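Local coordinates for DNA repair protein XRCC1 (PDB 3LQC) that acts as a scaffold in DNA single-strand break repair, assembling repair protein complexes and binding poly-ADP-ribose chains, here represented by its N-terminal domain, at residues V86-S91 and R109-D114; Q15-C20 and K51-H56. One frame throughout, in Å; residues are numbered along the deposited sequence. Where two conformers were deposited one is given.

Overall arrangement
Both contacts lie in the N-terminal domain of XRCC1, with their centres about 16 Å apart. Contact 1 packs strand 85-92, outermost of its sheet within this chain, against strand 108-111 of the other sheet. Contact 2 joins the start of helix 17-25 to the chain around strand 52-53. It closes earlier in the sequence than contact 1 opens. The two meet where Leu87 CD2 packs on Ile55 CG2 at 3.8 Å and Pro113 CG lies 3.2 Å from His56 NE2. None of the four segments supplies a residue to the carbonate pocket or the sodium site. Another protein chain of the assembly makes backbone hydrogen bonds to Thr90 in contact 1, whereas none touches contact 2.

Contact 1. Residues V86-S91 and R109-D114; sequences VLLVTS and RMFGPD
Arg109 comes first, its NH1 lying 3.8 Å from Ser91 CB in an oblique approach. The guanidinium's polar partners are elsewhere: NH1 bonds to Ser92 O and makes a salt bridge to an acidic side chain of another protein chain. Phe111 CE2 sits 3.8 Å above the guanidinium plane, offset toward its rim.

Phe111 carries the apolar part. In the Leu88 conformer given, one of two deposited, CD2 stands over the centre of the Phe111 ring, a CH-pi contact only 7° off the ring normal. Leu88 CD1 approaches Phe111 CD2 at 3.5 Å. With CG anti to N (chi1 172°), Leu88 extends toward Phe111, and the two side chains cross at about a right angle. Ser91 OG approaches the ring obliquely, 4.0 Å from Phe111 CE2; this hydroxyl donates to Val89 O. Replacing the ring by an alanine side chain is likely to leave the Leu88 methyls without the face they rest on.

Strand 108-111 pairs with strand 57-63, whose Ile60 also touches Leu88. Strand 85-92 pairs with strand 67-73, where Leu87 and Leu88 form a classic bulge opposite Val70. Side chains, with no hydrogen bond across, join the two sheets here.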
ATOM      1  N   VAL A  86      12.203 -15.356   0.038  1.00 20.34           N
ATOM      2  CA  VAL A  86      12.413 -13.921   0.216  1.00 19.33           C
ATOM      3  C   VAL A  86      13.206 -13.628   1.486  1.00 18.65           C
ATOM      4  O   VAL A  86      12.867 -14.087   2.575  1.00 22.98           O
ATOM      5  CB  VAL A  86      11.090 -13.117   0.247  1.00 16.42           C
ATOM      6  CG1 VAL A  86      11.372 -11.651   0.493  1.00 15.32           C
ATOM      7  CG2 VAL A  86      10.340 -13.279  -1.051  1.00 16.82           C
ATOM      8  N   LEU A  87      14.270 -12.857   1.332  1.00 17.33           N
ATOM      9  CA  LEU A  87      15.017 -12.376   2.471  1.00 18.17           C
ATOM     10  C   LEU A  87      14.548 -10.964   2.805  1.00 22.09           C
ATOM     11  O   LEU A  87      14.076 -10.696   3.908  1.00 24.27           O
ATOM     12  CB  LEU A  87      16.514 -12.385   2.170  1.00 12.87           C
ATOM     13  CG  LEU A  87      17.334 -11.989   3.384  1.00 15.40           C
ATOM     14  CD1 LEU A  87      17.160 -13.054   4.441  1.00 17.57           C
ATOM     15  CD2 LEU A  87      18.787 -11.805   3.011  1.00 19.14           C
ATOM     16  N   LEU A  88      14.688 -10.052   1.847  1.00 22.09           N
ATOM     17  CA  LEU A  88      14.145  -8.709   2.006  1.00 21.75           C
ATOM     18  C   LEU A  88      12.992  -8.521   1.043  0.97 19.55           C
ATOM     19  O   LEU A  88      13.166  -8.552  -0.175  0.97 20.22           O
ATOM     20  CB  LEU A  88      15.200  -7.624   1.771  1.00 23.54           C
ATOM     21  CG  LEU A  88      14.612  -6.205   1.740  1.00 21.44           C
ATOM     22  CD1 LEU A  88      13.995  -5.854   3.074  1.00 21.47           C
ATOM     23  CD2 LEU A  88      15.645  -5.180   1.354  1.00 23.80           C
ATOM     24  N   VAL A  89      11.812  -8.325   1.604  0.84 16.40           N
ATOM     25  CA  VAL A  89      10.609  -8.153   0.821  0.84 17.13           C
ATOM     26  C   VAL A  89      10.733  -6.940  -0.116  0.84 15.83           C
ATOM     27  O   VAL A  89      11.476  -6.000   0.166  0.84 15.05           O
ATOM     28  CB  VAL A  89       9.406  -8.023   1.765  0.84 19.18           C
ATOM     29  CG1 VAL A  89       9.073  -6.553   2.033  0.84 18.71           C
ATOM     30  CG2 VAL A  89       8.228  -8.778   1.206  0.84 19.96           C
ATOM     31  N   THR A  90      10.030  -6.976  -1.243  1.00 17.81           N
ATOM     32  CA  THR A  90      10.092  -5.880  -2.215  1.00 15.55           C
ATOM     33  C   THR A  90       9.857  -4.514  -1.558  1.00 16.27           C
ATOM     34  O   THR A  90       8.798  -4.246  -0.996  1.00 17.70           O
ATOM     35  CB  THR A  90       9.084  -6.071  -3.355  1.00 15.97           C
ATOM     36  OG1 THR A  90       9.251  -7.371  -3.934  1.00 13.05           O
ATOM     37  CG2 THR A  90       9.302  -5.006  -4.431  1.00 18.04           C
ATOM     38  N   SER A  91      10.855  -3.648  -1.645  1.00 16.34           N
ATOM     39  CA  SER A  91      10.855  -2.410  -0.885  1.00 17.46           C
ATOM     40  C   SER A  91      10.995  -1.173  -1.771  1.00 19.05           C
ATOM     41  O   SER A  91      11.680  -1.199  -2.794  1.00 18.50           O
ATOM     42  CB  SER A  91      11.966  -2.447   0.163  1.00 17.11           C
ATOM     43  OG  SER A  91      11.787  -3.562   1.013  1.00 23.42           O
ATOM     44  N   ARG A 109      18.831   2.677   2.074  1.00 27.97           N
ATOM     45  CA  ARG A 109      18.080   2.136   3.199  1.00 29.27           C
ATOM     46  C   ARG A 109      18.826   0.965   3.825  1.00 27.66           C
ATOM     47  O   ARG A 109      19.366   0.113   3.114  1.00 28.49           O
ATOM     48  CB  ARG A 109      16.668   1.718   2.773  1.00 25.43           C
ATOM     49  CG  ARG A 109      15.876   2.840   2.132  1.00 26.15           C
ATOM     50  CD  ARG A 109      14.493   2.381   1.714  1.00 21.11           C
ATOM     51  NE  ARG A 109      13.708   1.915   2.847  1.00 22.54           N
ATOM     52  CZ  ARG A 109      12.539   1.299   2.727  1.00 23.15           C
ATOM     53  NH1 ARG A 109      12.032   1.086   1.524  1.00 21.62           N
ATOM     54  NH2 ARG A 109      11.880   0.897   3.806  1.00 22.88           N
ATOM     55  N   MET A 110      18.867   0.949   5.154  1.00 28.27           N
ATOM     56  CA  MET A 110      19.462  -0.137   5.913  1.00 27.06           C
ATOM     57  C   MET A 110      18.340  -1.018   6.408  1.00 28.02           C
ATOM     58  O   MET A 110      17.324  -0.513   6.875  1.00 31.97           O
ATOM     59  CB  MET A 110      20.225   0.414   7.120  1.00 28.92           C
ATOM     60  CG  MET A 110      20.975   1.723   6.858  1.00 42.79           C
ATOM     61  SD  MET A 110      22.422   1.519   5.807  1.00 56.52           S
ATOM     62  CE  MET A 110      23.205   3.122   5.931  1.00 39.93           C
ATOM     63  N   PHE A 111      18.523  -2.330   6.316  1.00 29.41           N
ATOM     64  CA  PHE A 111      17.517  -3.274   6.791  1.00 31.55           C
ATOM     65  C   PHE A 111      18.123  -4.249   7.793  1.00 34.45           C
ATOM     66  O   PHE A 111      18.729  -5.246   7.409  1.00 38.41           O
ATOM     67  CB  PHE A 111      16.888  -4.029   5.614  1.00 28.07           C
ATOM     68  CG  PHE A 111      16.333  -3.126   4.540  1.00 30.63           C
ATOM     69  CD1 PHE A 111      17.164  -2.578   3.577  1.00 26.23           C
ATOM     70  CD2 PHE A 111      14.979  -2.816   4.500  1.00 29.26           C
ATOM     71  CE1 PHE A 111      16.660  -1.740   2.590  1.00 24.72           C
ATOM     72  CE2 PHE A 111      14.470  -1.979   3.517  1.00 25.14           C
ATOM     73  CZ  PHE A 111      15.314  -1.441   2.557  1.00 24.44           C
ATOM     74  N   GLY A 112      17.971  -3.949   9.077  1.00 36.92           N
ATOM     75  CA  GLY A 112      18.505  -4.794  10.126  1.00 33.32           C
ATOM     76  C   GLY A 112      17.697  -6.061  10.289  1.00 34.68           C
ATOM     77  O   GLY A 112      16.714  -6.268   9.584  1.00 37.41           O
ATOM     78  N   PRO A 113      18.099  -6.918  11.236  1.00 37.41           N
ATOM     79  CA  PRO A 113      17.438  -8.216  11.406  1.00 39.95           C
ATOM     80  C   PRO A 113      15.939  -8.019  11.467  1.00 36.32           C
ATOM     81  O   PRO A 113      15.144  -8.853  11.032  1.00 36.25           O
ATOM     82  CB  PRO A 113      17.945  -8.690  12.773  1.00 38.05           C
ATOM     83  CG  PRO A 113      19.241  -7.996  12.963  1.00 36.91           C
ATOM     84  CD  PRO A 113      19.124  -6.670  12.265  1.00 38.42           C
ATOM     85  N   ASP A 114      15.567  -6.878  12.015  1.00 37.20           N
ATOM     86  CA  ASP A 114      14.185  -6.562  12.292  1.00 47.16           C
ATOM     87  C   ASP A 114      13.353  -6.480  11.020  1.00 45.09           C
ATOM     88  O   ASP A 114      12.172  -6.830  11.011  1.00 38.03           O
ATOM     89  CB  ASP A 114      14.122  -5.230  13.028  1.00 49.17           C
ATOM     90  CG  ASP A 114      12.720  -4.847  13.394  1.00 60.78           C
ATOM     91  OD1 ASP A 114      11.941  -5.755  13.762  1.00 62.01           O
ATOM     92  OD2 ASP A 114      12.400  -3.642  13.311  1.00 73.79           O
TER

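Contact 2. Residues Q15-C20 and K51-H56; sequences QDSTHC and KEEQIH
Ser17 and Glu53 make the one hydrogen bond between the segments. Ser17 OG donates to Glu53 OE2 at 2.4 Å, a very short distance that may partly reflect coordinate error. Ser17 OG sits between its backbone N and carbonyl carbon (chi1 56°), which turns it to the glutamate. Extended beyond CG, the Glu53 side chain reaches across from the strand and sets its carboxylate beside Ser17.

One looser contact accompanies it. Asp16 CB lies 3.8 Å from Glu53 OE1. The two carboxylates do not touch: Asp16 OD2 and Glu53 OE1 are 5.2 Å apart. Their like charges are probably eased by the nearby helix start.

Within 15-20, Asp16 OD1 accepts two bonds, from His19 N at 3.1 Å and His19 ND1 at 3.0 Å. They reach it from opposite faces of the carboxylate plane. This double grip is likely to hold the Asp16 carboxylate and the imidazole in place.

Ser17 packs on Leu47, Leu49 and Phe149. Further along the helix Cys20 is in a disulfide with Cys12. The arrangement is an N-cap: Asp16 stands just before helix 17-25 and caps its first turn. Glu53 probably links that turn to strand 52-53, though the modelled bond is doubtfully short.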
ATOM      1  N   GLN A  15      35.489 -14.271  -2.851  1.00 37.24           N
ATOM      2  CA  GLN A  15      34.896 -13.068  -2.304  1.00 36.27           C
ATOM      3  C   GLN A  15      33.550 -13.389  -1.683  1.00 36.06           C
ATOM      4  O   GLN A  15      32.847 -14.288  -2.147  1.00 36.48           O
ATOM      5  CB  GLN A  15      34.742 -12.005  -3.394  1.00 34.04           C
ATOM      6  CG  GLN A  15      34.351 -12.554  -4.748  1.00 40.26           C
ATOM      7  CD  GLN A  15      34.411 -11.510  -5.848  1.00 32.23           C
ATOM      8  OE1 GLN A  15      34.547 -10.319  -5.582  1.00 35.68           O
ATOM      9  NE2 GLN A  15      34.308 -11.957  -7.091  1.00 29.78           N
ATOM     10  N   ASP A  16      33.201 -12.670  -0.621  1.00 32.24           N
ATOM     11  CA  ASP A  16      31.872 -12.804  -0.044  1.00 34.10           C
ATOM     12  C   ASP A  16      30.861 -11.972  -0.833  1.00 31.96           C
ATOM     13  O   ASP A  16      31.236 -11.123  -1.646  1.00 32.76           O
ATOM     14  CB  ASP A  16      31.859 -12.456   1.451  1.00 31.09           C
ATOM     15  CG  ASP A  16      32.148 -10.987   1.731  1.00 37.61           C
ATOM     16  OD1 ASP A  16      32.535 -10.247   0.804  1.00 31.33           O
ATOM     17  OD2 ASP A  16      31.983 -10.572   2.902  1.00 44.84           O
ATOM     18  N   SER A  17      29.582 -12.243  -0.602  1.00 33.31           N
ATOM     19  CA  SER A  17      28.491 -11.538  -1.273  1.00 32.64           C
ATOM     20  C   SER A  17      28.739 -10.037  -1.434  1.00 28.73           C
ATOM     21  O   SER A  17      28.583  -9.481  -2.521  1.00 24.60           O
ATOM     22  CB  SER A  17      27.208 -11.747  -0.487  1.00 30.26           C
ATOM     23  OG  SER A  17      27.398 -11.321   0.846  1.00 33.79           O
ATOM     24  N   THR A  18      29.122  -9.389  -0.343  1.00 34.18           N
ATOM     25  CA  THR A  18      29.398  -7.956  -0.359  1.00 28.00           C
ATOM     26  C   THR A  18      30.484  -7.576  -1.365  1.00 30.16           C
ATOM     27  O   THR A  18      30.318  -6.627  -2.128  1.00 29.86           O
ATOM     28  CB  THR A  18      29.798  -7.459   1.033  1.00 26.51           C
ATOM     29  OG1 THR A  18      28.715  -7.682   1.946  1.00 32.20           O
ATOM     30  CG2 THR A  18      30.145  -5.980   0.991  1.00 30.80           C
ATOM     31  N   HIS A  19      31.592  -8.313  -1.364  1.00 31.11           N
ATOM     32  CA  HIS A  19      32.700  -8.024  -2.278  1.00 31.40           C
ATOM     33  C   HIS A  19      32.323  -8.362  -3.718  1.00 29.03           C
ATOM     34  O   HIS A  19      32.689  -7.666  -4.666  1.00 29.68           O
ATOM     35  CB  HIS A  19      33.946  -8.818  -1.875  1.00 34.90           C
ATOM     36  CG  HIS A  19      34.832  -8.110  -0.897  1.00 40.39           C
ATOM     37  ND1 HIS A  19      34.547  -8.037   0.450  1.00 46.84           N
ATOM     38  CD2 HIS A  19      36.005  -7.453  -1.070  1.00 46.05           C
ATOM     39  CE1 HIS A  19      35.504  -7.360   1.064  1.00 57.86           C
ATOM     40  NE2 HIS A  19      36.399  -6.995   0.165  1.00 57.78           N
ATOM     41  N   CYS A  20      31.586  -9.453  -3.866  1.00 31.09           N
ATOM     42  CA  CYS A  20      31.134  -9.901  -5.168  1.00 31.80           C
ATOM     43  C   CYS A  20      30.232  -8.846  -5.813  1.00 28.74           C
ATOM     44  O   CYS A  20      30.398  -8.502  -6.986  1.00 24.28           O
ATOM     45  CB  CYS A  20      30.398 -11.226  -5.024  1.00 25.65           C
ATOM     46  SG  CYS A  20      30.085 -12.050  -6.568  1.00 25.04           S
ATOM     47  N   LYS A  51      30.810 -20.164  -0.557  1.00 30.22           N
ATOM     48  CA  LYS A  51      30.467 -20.635   0.775  1.00 34.73           C
ATOM     49  C   LYS A  51      29.117 -20.053   1.175  1.00 29.95           C
ATOM     50  O   LYS A  51      28.903 -18.842   1.092  1.00 27.22           O
ATOM     51  CB  LYS A  51      31.551 -20.242   1.784  1.00 36.29           C
ATOM     52  N   GLU A  52      28.201 -20.923   1.578  1.00 30.38           N
ATOM     53  CA  GLU A  52      26.894 -20.469   2.021  1.00 30.87           C
ATOM     54  C   GLU A  52      27.119 -19.550   3.203  1.00 34.05           C
ATOM     55  O   GLU A  52      27.983 -19.813   4.035  1.00 35.57           O
ATOM     56  CB  GLU A  52      26.008 -21.650   2.416  1.00 31.83           C
ATOM     57  CG  GLU A  52      26.502 -22.408   3.636  1.00 38.25           C
ATOM     58  CD  GLU A  52      25.480 -23.392   4.159  1.00 39.96           C
ATOM     59  OE1 GLU A  52      25.653 -23.879   5.302  1.00 46.78           O
ATOM     60  OE2 GLU A  52      24.503 -23.672   3.428  1.00 33.53           O
ATOM     61  N   GLU A  53      26.364 -18.459   3.270  1.00 31.22           N
ATOM     62  CA  GLU A  53      26.518 -17.525   4.374  1.00 34.87           C
ATOM     63  C   GLU A  53      25.171 -17.150   5.001  1.00 33.88           C
ATOM     64  O   GLU A  53      24.120 -17.291   4.376  1.00 30.56           O
ATOM     65  CB  GLU A  53      27.316 -16.286   3.936  1.00 33.56           C
ATOM     66  CG  GLU A  53      26.700 -15.513   2.791  1.00 37.15           C
ATOM     67  CD  GLU A  53      27.552 -14.336   2.325  1.00 31.09           C
ATOM     68  OE1 GLU A  53      28.731 -14.535   1.966  1.00 31.25           O
ATOM     69  OE2 GLU A  53      27.023 -13.207   2.293  1.00 36.11           O
ATOM     70  N   GLN A  54      25.210 -16.715   6.256  1.00 34.49           N
ATOM     71  CA  GLN A  54      24.013 -16.257   6.948  1.00 38.64           C
ATOM     72  C   GLN A  54      23.988 -14.738   6.912  1.00 40.42           C
ATOM     73  O   GLN A  54      24.969 -14.083   7.275  1.00 45.37           O
ATOM     74  CB  GLN A  54      24.002 -16.750   8.395  1.00 41.06           C
ATOM     75  CG  GLN A  54      22.740 -16.394   9.166  1.00 39.62           C
ATOM     76  CD  GLN A  54      22.746 -16.941  10.589  1.00 41.88           C
ATOM     77  OE1 GLN A  54      23.727 -16.801  11.319  1.00 54.71           O
ATOM     78  NE2 GLN A  54      21.644 -17.559  10.987  1.00 34.21           N
ATOM     79  N   ILE A  55      22.874 -14.174   6.465  1.00 32.85           N
ATOM     80  CA  ILE A  55      22.800 -12.735   6.283  1.00 34.49           C
ATOM     81  C   ILE A  55      22.067 -12.054   7.429  1.00 37.41           C
ATOM     82  O   ILE A  55      20.853 -12.181   7.576  1.00 36.81           O
ATOM     83  CB  ILE A  55      22.180 -12.376   4.930  1.00 34.31           C
ATOM     84  CG1 ILE A  55      23.102 -12.870   3.813  1.00 30.80           C
ATOM     85  CG2 ILE A  55      21.971 -10.880   4.827  1.00 31.20           C
ATOM     86  CD1 ILE A  55      22.527 -12.743   2.438  1.00 25.16           C
ATOM     87  N   HIS A  56      22.836 -11.337   8.241  1.00 43.22           N
ATOM     88  CA  HIS A  56      22.327 -10.654   9.423  1.00 44.84           C
ATOM     89  C   HIS A  56      21.402  -9.504   9.032  1.00 42.54           C
ATOM     90  O   HIS A  56      20.253  -9.421   9.481  1.00 35.35           O
ATOM     91  CB  HIS A  56      23.508 -10.139  10.258  1.00 41.81           C
ATOM     92  CG  HIS A  56      23.106  -9.279  11.414  1.00 49.13           C
ATOM     93  ND1 HIS A  56      23.210  -7.905  11.390  1.00 53.71           N
ATOM     94  CD2 HIS A  56      22.600  -9.598  12.630  1.00 54.74           C
ATOM     95  CE1 HIS A  56      22.784  -7.413  12.541  1.00 51.43           C
ATOM     96  NE2 HIS A  56      22.409  -8.419  13.312  1.00 53.26           N
TER